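Local coordinates for protein D-glycero-beta-D-manno-heptose-1,7-bisphosphate 7-phosphatase (Mesorhizobium loti, PDB 2O2X) that removes the C-7 phosphate from D-glycero-beta-D-manno-heptose 1,7-bisphosphate by magnesium-dependent hydrolysis, a step in making ADP-heptose, at residues D37-G40 with V44-D47; A165-G170 with G178-G183; V17-I22 with G147-L152. All coordinates share one frame; numbering follows the deposited sequence.

Contact 1: D37-G40 with V44-D47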
loop_
_atom_site.group_PDB
_atom_site.type_symbol
_atom_site.label_atom_id
_atom_site.label_comp_id
_atom_site.label_asym_id
_atom_site.label_seq_id
_atom_site.Cartn_x
_atom_site.Cartn_y
_atom_site.Cartn_z
ATOM N N ASP A 37 -1.389 2.021 1.260
ATOM C CA ASP A 37 -1.544 2.894 0.095
ATOM C C ASP A 37 -0.324 3.857 0.067
ATOM O O ASP A 37 0.399 3.992 1.069
ATOM C CB ASP A 37 -2.871 3.666 0.209
ATOM C CG ASP A 37 -3.207 4.471 -1.058
ATOM O OD1 ASP A 37 -2.730 4.181 -2.154
ATOM O OD2 ASP A 37 -4.012 5.403 -0.938
ATOM N N ARG A 38 -0.064 4.515 -1.073
ATOM C CA ARG A 38 1.069 5.408 -1.185
ATOM C C ARG A 38 0.631 6.886 -1.055
ATOM O O ARG A 38 0.910 7.516 -0.031
ATOM C CB ARG A 38 1.888 5.138 -2.448
ATOM C CG ARG A 38 3.334 5.629 -2.292
ATOM C CD ARG A 38 4.042 5.806 -3.629
ATOM N NE ARG A 38 3.527 6.987 -4.305
ATOM C CZ ARG A 38 3.684 7.250 -5.597
ATOM N NH1 ARG A 38 4.366 6.424 -6.382
ATOM N NH2 ARG A 38 3.138 8.336 -6.093
ATOM N N ASP A 39 -0.035 7.439 -2.063
ATOM C CA ASP A 39 -0.384 8.853 -2.080
ATOM C C ASP A 39 -1.482 9.133 -1.060
ATOM O O ASP A 39 -2.602 8.620 -1.197
ATOM C CB ASP A 39 -0.843 9.255 -3.481
ATOM C CG ASP A 39 0.227 9.031 -4.546
ATOM O OD1 ASP A 39 1.342 9.548 -4.396
ATOM O OD2 ASP A 39 -0.095 8.372 -5.557
ATOM N N GLY A 40 -1.180 9.984 -0.079
ATOM C CA GLY A 40 -2.084 10.243 1.038
ATOM C C GLY A 40 -1.808 9.443 2.305
ATOM O O GLY A 40 -2.412 9.690 3.370
ATOM N N VAL A 44 2.603 12.774 0.862
ATOM C CA VAL A 44 1.532 13.724 0.805
ATOM C C VAL A 44 0.798 13.588 -0.531
ATOM O O VAL A 44 1.426 13.476 -1.599
ATOM C CB VAL A 44 2.067 15.158 0.995
ATOM C CG1 VAL A 44 0.944 16.183 0.815
ATOM C CG2 VAL A 44 2.706 15.314 2.361
ATOM N N ASP A 45 -0.523 13.604 -0.488
ATOM C CA ASP A 45 -1.309 13.367 -1.690
ATOM C C ASP A 45 -1.227 14.580 -2.604
ATOM O O ASP A 45 -1.027 15.716 -2.154
ATOM C CB ASP A 45 -2.766 13.105 -1.323
ATOM C CG ASP A 45 -3.510 12.278 -2.379
ATOM O OD1 ASP A 45 -2.944 11.905 -3.416
ATOM O OD2 ASP A 45 -4.705 12.006 -2.158
ATOM N N THR A 46 -1.387 14.331 -3.886
ATOM C CA THR A 46 -1.394 15.394 -4.892
ATOM C C THR A 46 -2.167 14.904 -6.101
ATOM O O THR A 46 -2.264 13.705 -6.336
ATOM C CB THR A 46 0.058 15.829 -5.287
ATOM O OG1 THR A 46 0.043 17.142 -5.868
ATOM C CG2 THR A 46 0.690 14.878 -6.248
ATOM N N ASP A 47 -2.682 15.834 -6.888
ATOM C CA ASP A 47 -3.504 15.473 -8.030
ATOM C C ASP A 47 -2.708 14.685 -9.070
ATOM O O ASP A 47 -3.234 13.751 -9.660
ATOM C CB ASP A 47 -4.088 16.725 -8.714
ATOM C CG ASP A 47 -5.186 17.400 -7.904
ATOM O OD1 ASP A 47 -5.811 16.741 -7.055
ATOM O OD2 ASP A 47 -5.427 18.608 -8.143
HETATM O O HOH W 1 1.239 12.526 -4.139
#

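Contact 2: A165-G170 with G178-G183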
loop_
_atom_site.group_PDB
_atom_site.type_symbol
_atom_site.label_atom_id
_atom_site.label_comp_id
_atom_site.label_asym_id
_atom_site.label_seq_id
_atom_site.Cartn_x
_atom_site.Cartn_y
_atom_site.Cartn_z
ATOM N N ALA A 165 -11.729 3.122 -0.607
ATOM C CA ALA A 165 -11.352 2.010 -1.475
ATOM C C ALA A 165 -10.275 1.111 -0.886
ATOM O O ALA A 165 -10.228 -0.066 -1.189
ATOM C CB ALA A 165 -10.886 2.527 -2.818
ATOM N N ASP A 166 -9.398 1.665 -0.051
ATOM C CA ASP A 166 -8.395 0.854 0.612
ATOM C C ASP A 166 -9.032 -0.090 1.644
ATOM O O ASP A 166 -8.609 -1.243 1.815
ATOM C CB ASP A 166 -7.365 1.735 1.328
ATOM C CG ASP A 166 -6.596 2.668 0.383
ATOM O OD1 ASP A 166 -6.110 2.110 -0.595
ATOM O OD2 ASP A 166 -6.476 3.928 0.610
HETATM N N MSE A 167 -10.046 0.409 2.347
HETATM C CA MSE A 167 -10.733 -0.389 3.352
HETATM C C MSE A 167 -11.585 -1.450 2.692
HETATM O O MSE A 167 -11.641 -2.577 3.165
HETATM C CB MSE A 167 -11.618 0.495 4.221
HETATM C CG MSE A 167 -10.908 1.620 5.008
HETATM SE SE MSE A 167 -9.540 0.979 6.225
HETATM C CE MSE A 167 -7.937 1.267 5.070
ATOM N N GLN A 168 -12.227 -1.084 1.589
ATOM C CA GLN A 168 -13.018 -2.036 0.815
ATOM C C GLN A 168 -12.136 -3.143 0.233
ATOM O O GLN A 168 -12.460 -4.329 0.328
ATOM C CB GLN A 168 -13.788 -1.336 -0.302
ATOM C CG GLN A 168 -14.842 -0.303 0.147
ATOM C CD GLN A 168 -15.315 0.592 -0.998
ATOM O OE1 GLN A 168 -14.508 1.123 -1.763
ATOM N NE2 GLN A 168 -16.634 0.768 -1.122
ATOM N N ALA A 169 -10.984 -2.760 -0.311
ATOM C CA ALA A 169 -10.051 -3.743 -0.861
ATOM C C ALA A 169 -9.552 -4.712 0.217
ATOM O O ALA A 169 -9.490 -5.918 0.018
ATOM C CB ALA A 169 -8.884 -3.032 -1.498
ATOM N N GLY A 170 -9.194 -4.178 1.370
ATOM C CA GLY A 170 -8.821 -5.017 2.494
ATOM C C GLY A 170 -9.906 -6.004 2.898
ATOM O O GLY A 170 -9.627 -7.194 3.050
ATOM N N GLY A 178 -8.532 -2.606 9.070
ATOM C CA GLY A 178 -7.729 -1.606 8.391
ATOM C C GLY A 178 -7.819 -0.294 9.139
ATOM O O GLY A 178 -8.734 -0.094 9.947
ATOM N N TRP A 179 -6.861 0.597 8.893
ATOM C CA TRP A 179 -6.801 1.925 9.512
ATOM C C TRP A 179 -7.015 2.954 8.437
ATOM O O TRP A 179 -6.348 2.942 7.384
ATOM C CB TRP A 179 -5.450 2.127 10.227
ATOM C CG TRP A 179 -5.471 1.684 11.643
ATOM C CD1 TRP A 179 -5.645 2.482 12.749
ATOM C CD2 TRP A 179 -5.411 0.343 12.127
ATOM N NE1 TRP A 179 -5.657 1.722 13.880
ATOM C CE2 TRP A 179 -5.527 0.409 13.532
ATOM C CE3 TRP A 179 -5.261 -0.920 11.508
ATOM C CZ2 TRP A 179 -5.495 -0.743 14.350
ATOM C CZ3 TRP A 179 -5.246 -2.063 12.329
ATOM C CH2 TRP A 179 -5.359 -1.945 13.729
ATOM N N LEU A 180 -7.971 3.835 8.666
ATOM C CA LEU A 180 -8.293 4.863 7.703
ATOM C C LEU A 180 -7.719 6.193 8.135
ATOM O O LEU A 180 -8.175 6.845 9.087
ATOM C CB LEU A 180 -9.806 4.930 7.511
ATOM C CG LEU A 180 -10.372 5.916 6.499
ATOM C CD1 LEU A 180 -9.902 5.585 5.103
ATOM C CD2 LEU A 180 -11.897 5.861 6.528
ATOM N N VAL A 181 -6.681 6.591 7.425
ATOM C CA VAL A 181 -6.035 7.890 7.662
ATOM C C VAL A 181 -7.057 9.005 7.601
ATOM O O VAL A 181 -7.756 9.124 6.607
ATOM C CB VAL A 181 -4.946 8.121 6.601
ATOM C CG1 VAL A 181 -4.385 9.556 6.671
ATOM C CG2 VAL A 181 -3.832 7.100 6.779
ATOM N N ASP A 182 -7.134 9.797 8.682
ATOM C CA ASP A 182 -8.037 10.929 8.815
ATOM C C ASP A 182 -9.505 10.526 8.779
ATOM O O ASP A 182 -10.361 11.368 8.557
ATOM C CB ASP A 182 -7.739 11.999 7.751
ATOM C CG ASP A 182 -6.347 12.583 7.878
ATOM O OD1 ASP A 182 -5.789 12.609 8.988
ATOM O OD2 ASP A 182 -5.805 12.997 6.821
ATOM N N GLY A 183 -9.804 9.255 9.004
ATOM C CA GLY A 183 -11.160 8.763 8.859
ATOM C C GLY A 183 -11.804 8.328 10.165
ATOM O O GLY A 183 -11.149 8.214 11.224
#

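Contact 3: V17-I22 with G147-L152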
loop_
_atom_site.group_PDB
_atom_site.type_symbol
_atom_site.label_atom_id
_atom_site.label_comp_id
_atom_site.label_asym_id
_atom_site.label_seq_id
_atom_site.Cartn_x
_atom_site.Cartn_y
_atom_site.Cartn_z
ATOM N N VAL A 17 -0.440 -2.772 -15.106
ATOM C CA VAL A 17 -0.090 -3.345 -13.813
ATOM C C VAL A 17 1.404 -3.486 -13.636
ATOM O O VAL A 17 2.081 -4.127 -14.449
ATOM C CB VAL A 17 -0.757 -4.697 -13.557
ATOM C CG1 VAL A 17 -0.391 -5.199 -12.156
ATOM C CG2 VAL A 17 -2.263 -4.617 -13.744
ATOM N N TRP A 18 1.904 -2.927 -12.537
ATOM C CA TRP A 18 3.310 -2.922 -12.158
ATOM C C TRP A 18 3.443 -3.736 -10.888
ATOM O O TRP A 18 2.743 -3.450 -9.903
ATOM C CB TRP A 18 3.721 -1.479 -11.894
ATOM C CG TRP A 18 5.091 -1.184 -11.320
ATOM C CD1 TRP A 18 5.559 -1.492 -10.088
ATOM C CD2 TRP A 18 6.111 -0.387 -11.935
ATOM N NE1 TRP A 18 6.825 -1.017 -9.928
ATOM C CE2 TRP A 18 7.184 -0.312 -11.036
ATOM C CE3 TRP A 18 6.221 0.254 -13.168
ATOM C CZ2 TRP A 18 8.368 0.363 -11.337
ATOM C CZ3 TRP A 18 7.373 0.932 -13.457
ATOM C CH2 TRP A 18 8.433 0.979 -12.551
ATOM N N ILE A 19 4.339 -4.722 -10.856
ATOM C CA ILE A 19 4.570 -5.532 -9.665
ATOM C C ILE A 19 6.070 -5.696 -9.493
ATOM O O ILE A 19 6.758 -6.201 -10.393
ATOM C CB ILE A 19 3.916 -6.909 -9.755
ATOM C CG1 ILE A 19 2.422 -6.769 -10.064
ATOM C CG2 ILE A 19 4.142 -7.674 -8.448
ATOM C CD1 ILE A 19 1.654 -8.077 -10.119
ATOM N N GLU A 20 6.582 -5.266 -8.345
ATOM C CA GLU A 20 8.027 -5.133 -8.144
ATOM C C GLU A 20 8.388 -5.546 -6.721
ATOM O O GLU A 20 7.916 -4.940 -5.750
ATOM C CB GLU A 20 8.410 -3.664 -8.343
ATOM C CG GLU A 20 9.851 -3.346 -8.214
ATOM C CD GLU A 20 10.132 -1.870 -8.306
ATOM O OE1 GLU A 20 9.183 -1.027 -8.187
ATOM O OE2 GLU A 20 11.334 -1.556 -8.410
ATOM N N ARG A 21 9.254 -6.548 -6.584
ATOM C CA ARG A 21 9.834 -6.905 -5.288
ATOM C C ARG A 21 10.923 -5.884 -4.970
ATOM O O ARG A 21 11.708 -5.519 -5.852
ATOM C CB ARG A 21 10.394 -8.327 -5.324
ATOM C CG ARG A 21 10.894 -8.868 -4.013
ATOM C CD ARG A 21 9.788 -9.260 -3.046
ATOM N NE ARG A 21 10.357 -10.128 -2.009
ATOM C CZ ARG A 21 11.003 -9.673 -0.950
ATOM N NH1 ARG A 21 11.141 -8.369 -0.756
ATOM N NH2 ARG A 21 11.504 -10.517 -0.069
ATOM N N ILE A 22 10.938 -5.370 -3.738
ATOM C CA ILE A 22 11.872 -4.327 -3.304
ATOM C C ILE A 22 12.825 -4.898 -2.272
ATOM O O ILE A 22 12.404 -5.452 -1.266
ATOM C CB ILE A 22 11.137 -3.147 -2.643
ATOM C CG1 ILE A 22 10.134 -2.510 -3.598
ATOM C CG2 ILE A 22 12.104 -2.106 -2.120
ATOM C CD1 ILE A 22 10.692 -1.876 -4.811
ATOM N N GLY A 147 -0.262 -11.561 -1.870
ATOM C CA GLY A 147 -0.442 -12.764 -1.077
ATOM C C GLY A 147 0.141 -13.996 -1.739
ATOM O O GLY A 147 0.846 -14.775 -1.085
ATOM N N LYS A 148 -0.146 -14.172 -3.025
ATOM C CA LYS A 148 0.401 -15.330 -3.757
ATOM C C LYS A 148 1.917 -15.268 -3.782
ATOM O O LYS A 148 2.611 -16.257 -3.489
ATOM C CB LYS A 148 -0.145 -15.363 -5.173
ATOM C CG LYS A 148 -1.592 -15.775 -5.216
ATOM C CD LYS A 148 -2.157 -15.696 -6.646
ATOM C CE LYS A 148 -3.675 -15.929 -6.631
ATOM N NZ LYS A 148 -4.382 -15.513 -7.880
ATOM N N ARG A 149 2.445 -14.103 -4.119
ATOM C CA ARG A 149 3.871 -13.954 -4.334
ATOM C C ARG A 149 4.699 -14.108 -3.074
ATOM O O ARG A 149 5.807 -14.671 -3.131
ATOM C CB ARG A 149 4.185 -12.648 -5.049
ATOM C CG ARG A 149 3.675 -12.656 -6.482
ATOM C CD ARG A 149 3.928 -11.334 -7.164
ATOM N NE ARG A 149 3.495 -11.375 -8.552
ATOM C CZ ARG A 149 4.293 -11.196 -9.598
ATOM N NH1 ARG A 149 5.568 -10.888 -9.446
ATOM N NH2 ARG A 149 3.774 -11.259 -10.813
ATOM N N LEU A 150 4.195 -13.613 -1.945
ATOM C CA LEU A 150 4.933 -13.687 -0.678
ATOM C C LEU A 150 4.392 -14.766 0.260
ATOM O O LEU A 150 4.821 -14.855 1.412
ATOM C CB LEU A 150 4.888 -12.316 0.028
ATOM C CG LEU A 150 5.596 -11.178 -0.691
ATOM C CD1 LEU A 150 5.369 -9.846 -0.003
ATOM C CD2 LEU A 150 7.106 -11.445 -0.824
ATOM N N ALA A 151 3.445 -15.574 -0.206
ATOM C CA ALA A 151 2.781 -16.564 0.628
ATOM C C ALA A 151 2.231 -15.963 1.928
ATOM O O ALA A 151 2.421 -16.501 3.014
ATOM C CB ALA A 151 3.717 -17.753 0.909
ATOM N N LEU A 152 1.517 -14.834 1.798
ATOM C CA LEU A 152 1.010 -14.114 2.957
ATOM C C LEU A 152 -0.172 -14.786 3.634
ATOM O O LEU A 152 -0.986 -15.439 2.978
ATOM C CB LEU A 152 0.577 -12.700 2.583
ATOM C CG LEU A 152 1.680 -11.828 1.989
ATOM C CD1 LEU A 152 1.091 -10.523 1.516
ATOM C CD2 LEU A 152 2.812 -11.602 2.944
#

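Contact 1: D37-G40 with V44-D47
Asp45 sets one carboxylate oxygen against the methylene of Asp39: OD1 of Asp45 is 3.4 Å from Asp39 CB, while the two carboxylates stay apart, with Asp39 OD1 and Asp45 OD1 separated by 5.0 Å. Asp45 reaches this place because its CG stands anti to its own backbone N (chi1 -155°), which lays the carboxylate beside the Asp39-Gly40 peptide. The backbones come close here too, Gly40 N standing 3.7 Å from Asp45 N. Gly40 has a positive phi at which any side chain would run into the carbonyl oxygen of Asp39. OD2 of Asp45 forms a salt bridge with Lys163, while OD1 also accepts a weak bond from Thr46 N.

The Asp39 carboxylate turns instead to Arg38. NH2 of Arg38 donates to Asp39 OD1 at 2.8 Å, nearly in the guanidinium plane and on the syn side of the carboxylate, a salt bridge that limits rotation of the acid. The same OD1 accepts from Asn43 and from a water, which also donates to Val44 O at 2.7 Å and so ties the two segments together; Gln81 holds OD2.

This is the DxD loop of the HAD phosphatases, following strand 34-36. By similarity, Asp37 is the nucleophile, Asp39 the proton donor, both bind magnesium, and Asp45, Thr46 and Asp47 probably contribute to the substrate site.

Contact 2: A165-G170 with G178-G183
Apolar packing across this contact runs through one side chain, Met167, present as selenomethionine. It leaves the helix with CG beside its own backbone N (chi1 -60°) and bends again at chi2 and chi3, which brings selenium down onto the strand backbone and turns the methyl along the strand toward Trp179 O. CG of Met167 lies 4.1 Å from CD1 of Leu180, the two side chains slanting across each other. Leu180 extends with CG anti to its backbone N, placing CD1 near CG of the selenomethionine.

Contacts of side chain on backbone are closer. The selenium of Met167 rests 3.6 Å from Gly178 C, over the peptide that leads into Trp179. Its methyl CE comes to 3.3 Å from Trp179 O, near the carbonyl carbon of the same residue as well. Gly178 makes this possible: a beta carbon there would point at the helix and clash with the selenium. The indole of Trp179 points to the other side of the sheet.

Hydrogen bonds serve each segment separately. Gly170 N bonds to Asp166 O within the helix at 3.0 Å, and Gly183 N to Leu180 O at 2.9 Å closes a type II turn at the end of the strand, from Leu180 to Gly183.

Helix segment 165-170 and strand segment 178-181 run antiparallel at 173°, their axes 8.6 Å apart at closest, within the beta-alpha-beta unit of strand 158-161, helix 164-172 and strand 177-181. Met167 also touches Ile159 on strand 158-161 and Ile193 on strand 191-196, thus spanning three strands of the sheet, while Trp179 packs on Leu205 and Ala208 of helix 199-211 on the opposite face.

Contact 3: V17-I22 with G147-L152
Ile19 lies under the guanidinium of Arg149, its CG2 set 3.5 Å from the plane of one face and offset toward the rim. That methyl is 3.7 Å from both Arg149 CZ and NH1, while CD1 reaches the other branch, 3.9 Å from NH2. Both methyls reach the arginine because CG2 is anti to the backbone N and CG1 sits beside it (chi1 -54°). Arg149 spans the distance with a chain extended from CG to NE; its charge is met by a salt bridge from NE to Glu145, one helical turn earlier. With an alanine in place of Ile19, both methyls would be missing beneath the guanidinium, which would probably be freer to swing away from the strand.

Arg21 and Leu150 make a second, smaller contact. CD2 of Leu150 approaches Arg21 NE obliquely at 3.7 Å and also lies near CD. Arg21 bends at chi2 (75°) to bring NE there, and its two terminal nitrogens donate to backbone oxygens, NH1 to Asp113 and NH2 to Arg25, which limits how the group can turn. A Schellman motif follows, in which Ala151 takes positive phi and Leu152 N bonds to Gly147 O at 3.0 Å.

The contact places the C-terminal end of helix 141-150 over an outer part of the sheet. Strand 17-21 lies between strands 12-14 and 114-118; Arg149 touches Thr13 on the former, and Met114 on the latter meets both Arg149 and Leu150.

Overall arrangement
Contacts 1 and 2 lie next to each other, centres about 14 Å apart, and touch where Asp37 OD2 and Asp166 OD2 come within 3.3 Å and where Gly40 O meets Val181 CG1 at 3.8 Å; Lys137 bridges to both acids. Contact 3 lies about 21 and 20 Å from these, respectively, centre to centre, beyond the chain's centre. Along the chain, contact 3 joins an early strand to helix 141-150, and contact 1 falls in the sequence between its halves; contact 2 follows both. One mixed sheet relates all three: the catalytic loop follows central strand 34-36, contact 2 packs helix 164-172 on strand 177-181 to one side, and contact 3 packs strand 17-21 toward the other edge.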